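Local atomic coordinates of trypsin inhibitor BGIT (Momordica charantia, PDB entry 1VBW), a protein that inhibits trypsin, a serine endopeptidase, as a member of the potato type I inhibitor family, probably by offering an exposed loop to the protease active site. Residues Ala20-Val23 against Ile24-Asn28. Sequence-based numbering, arbitrary orientation.
Sequences AKAV and IEREN
Lys21 and Glu25, one helical turn apart, are joined by a salt bridge of 2.7 Å from Lys21 NZ to Glu25 OE2. Lys21 sends CG anti to its backbone nitrogen (chi1 171°) and runs out extended until a bend at chi4 turns the ammonium toward Glu25 OE2. NZ approaches OE2 on the syn side, 31° out of the carboxylate plane, while Lys21 CG lies 3.6 Å from the same oxygen. Both charged ends have a further partner on residue Ala33: NZ bonds its carbonyl oxygen and OE2 its amide nitrogen, so the pair ties the helix to strand 32-37. With an alanine here in place of Lys21, Glu25 OE2 would probably lose its charge partner and the Ala33 carbonyl this donor.

The tight side belongs to Ile24. Its CG1 and CD1 fold back beside the carbonyl of Ala20, with CD1 4.3 Å from Ala20 CB, and the buried side chain reaches Trp9, Leu12, Val51 and Val53. In the same turn, Ile24 N bonds Ala20 O at 2.9 Å, nearly straight at 171°.

The outer side is looser at Arg26, which is exposed; its CG and CD pass over Ala22 O. Val23 and Glu27 lie side by side, Val23 CG1 resting 3.7 Å from Glu27 CD. Glu27, though exposed, is held at OE1 by a hydrogen bond from Trp9 NE1 and a salt bridge to Lys6 NZ.

The four i to i+4 amide bonds from Ala20–Ile24 to Val23–Glu27 mark the last turns of an amphipathic alpha-helix, whose last helical residue is Glu27, Asn28 being the first to leave helical geometry; it packs its apolar face on the sheet, as in the fold of the potato inhibitor family.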
loop_
_atom_site.group_PDB
_atom_site.type_symbol
_atom_site.label_atom_id
_atom_site.label_comp_id
_atom_site.label_asym_id
_atom_site.label_seq_id
_atom_site.Cartn_x
_atom_site.Cartn_y
_atom_site.Cartn_z
ATOM N N ALA A 20 5.728 -1.384 6.196
ATOM C CA ALA A 20 5.066 -1.794 4.972
ATOM C C ALA A 20 5.518 -1.022 3.767
ATOM O O ALA A 20 5.786 -1.581 2.696
ATOM C CB ALA A 20 3.557 -1.691 5.171
ATOM N N LYS A 21 5.599 0.326 3.894
ATOM C CA LYS A 21 6.053 1.151 2.777
ATOM C C LYS A 21 7.399 0.680 2.252
ATOM O O LYS A 21 7.596 0.554 1.053
ATOM C CB LYS A 21 6.113 2.624 3.216
ATOM C CG LYS A 21 6.758 3.563 2.252
ATOM C CD LYS A 21 6.563 5.028 2.668
ATOM C CE LYS A 21 7.313 6.019 1.801
ATOM N NZ LYS A 21 6.585 6.160 0.495
ATOM N N ALA A 22 8.338 0.435 3.173
ATOM C CA ALA A 22 9.643 0.022 2.739
ATOM C C ALA A 22 9.649 -1.341 2.091
ATOM O O ALA A 22 10.325 -1.547 1.087
ATOM C CB ALA A 22 10.589 0.005 4.007
ATOM N N VAL A 23 8.873 -2.304 2.629
ATOM C CA VAL A 23 8.824 -3.618 1.990
ATOM C C VAL A 23 8.227 -3.492 0.581
ATOM O O VAL A 23 8.787 -4.052 -0.359
ATOM C CB VAL A 23 7.978 -4.588 2.824
ATOM C CG1 VAL A 23 7.687 -5.885 2.056
ATOM C CG2 VAL A 23 8.655 -4.941 4.156
ATOM N N ILE A 24 7.117 -2.787 0.479
ATOM C CA ILE A 24 6.416 -2.670 -0.829
ATOM C C ILE A 24 7.338 -2.060 -1.842
ATOM O O ILE A 24 7.466 -2.535 -2.985
ATOM C CB ILE A 24 5.156 -1.809 -0.597
ATOM C CG1 ILE A 24 4.133 -2.546 0.236
ATOM C CG2 ILE A 24 4.569 -1.373 -1.953
ATOM C CD1 ILE A 24 3.119 -1.641 0.848
ATOM N N GLU A 25 7.983 -0.942 -1.490
ATOM C CA GLU A 25 8.753 -0.198 -2.466
ATOM C C GLU A 25 10.042 -0.909 -2.830
ATOM O O GLU A 25 10.583 -0.609 -3.915
ATOM C CB GLU A 25 9.056 1.217 -1.920
ATOM C CG GLU A 25 7.788 2.056 -1.917
ATOM C CD GLU A 25 7.956 3.498 -1.414
ATOM O OE1 GLU A 25 9.101 3.967 -1.242
ATOM O OE2 GLU A 25 6.938 4.191 -1.337
ATOM N N ARG A 26 10.580 -1.755 -1.965
ATOM C CA ARG A 26 11.744 -2.600 -2.236
ATOM C C ARG A 26 11.336 -3.764 -3.132
ATOM O O ARG A 26 12.044 -4.107 -4.088
ATOM C CB ARG A 26 12.374 -3.108 -0.907
ATOM C CG ARG A 26 13.154 -2.124 -0.014
ATOM C CD ARG A 26 13.347 -2.379 1.472
ATOM N NE ARG A 26 14.188 -3.552 1.730
ATOM C CZ ARG A 26 15.431 -3.442 2.152
ATOM N NH1 ARG A 26 16.101 -2.345 2.346
ATOM N NH2 ARG A 26 15.958 -4.630 2.357
ATOM N N GLU A 27 10.200 -4.405 -2.840
ATOM C CA GLU A 27 9.794 -5.596 -3.604
ATOM C C GLU A 27 9.299 -5.248 -4.995
ATOM O O GLU A 27 9.528 -6.071 -5.920
ATOM C CB GLU A 27 8.711 -6.365 -2.842
ATOM C CG GLU A 27 9.304 -7.031 -1.599
ATOM C CD GLU A 27 8.394 -7.964 -0.883
ATOM O OE1 GLU A 27 7.182 -7.858 -1.074
ATOM O OE2 GLU A 27 8.891 -8.818 -0.133
ATOM N N ASN A 28 8.620 -4.126 -5.169
ATOM C CA ASN A 28 8.217 -3.680 -6.491
ATOM C C ASN A 28 8.717 -2.252 -6.667
ATOM O O ASN A 28 8.081 -1.285 -6.204
ATOM C CB ASN A 28 6.710 -3.748 -6.669
ATOM C CG ASN A 28 6.322 -3.541 -8.126
ATOM O OD1 ASN A 28 7.091 -2.872 -8.860
ATOM N ND2 ASN A 28 5.245 -4.103 -8.583
#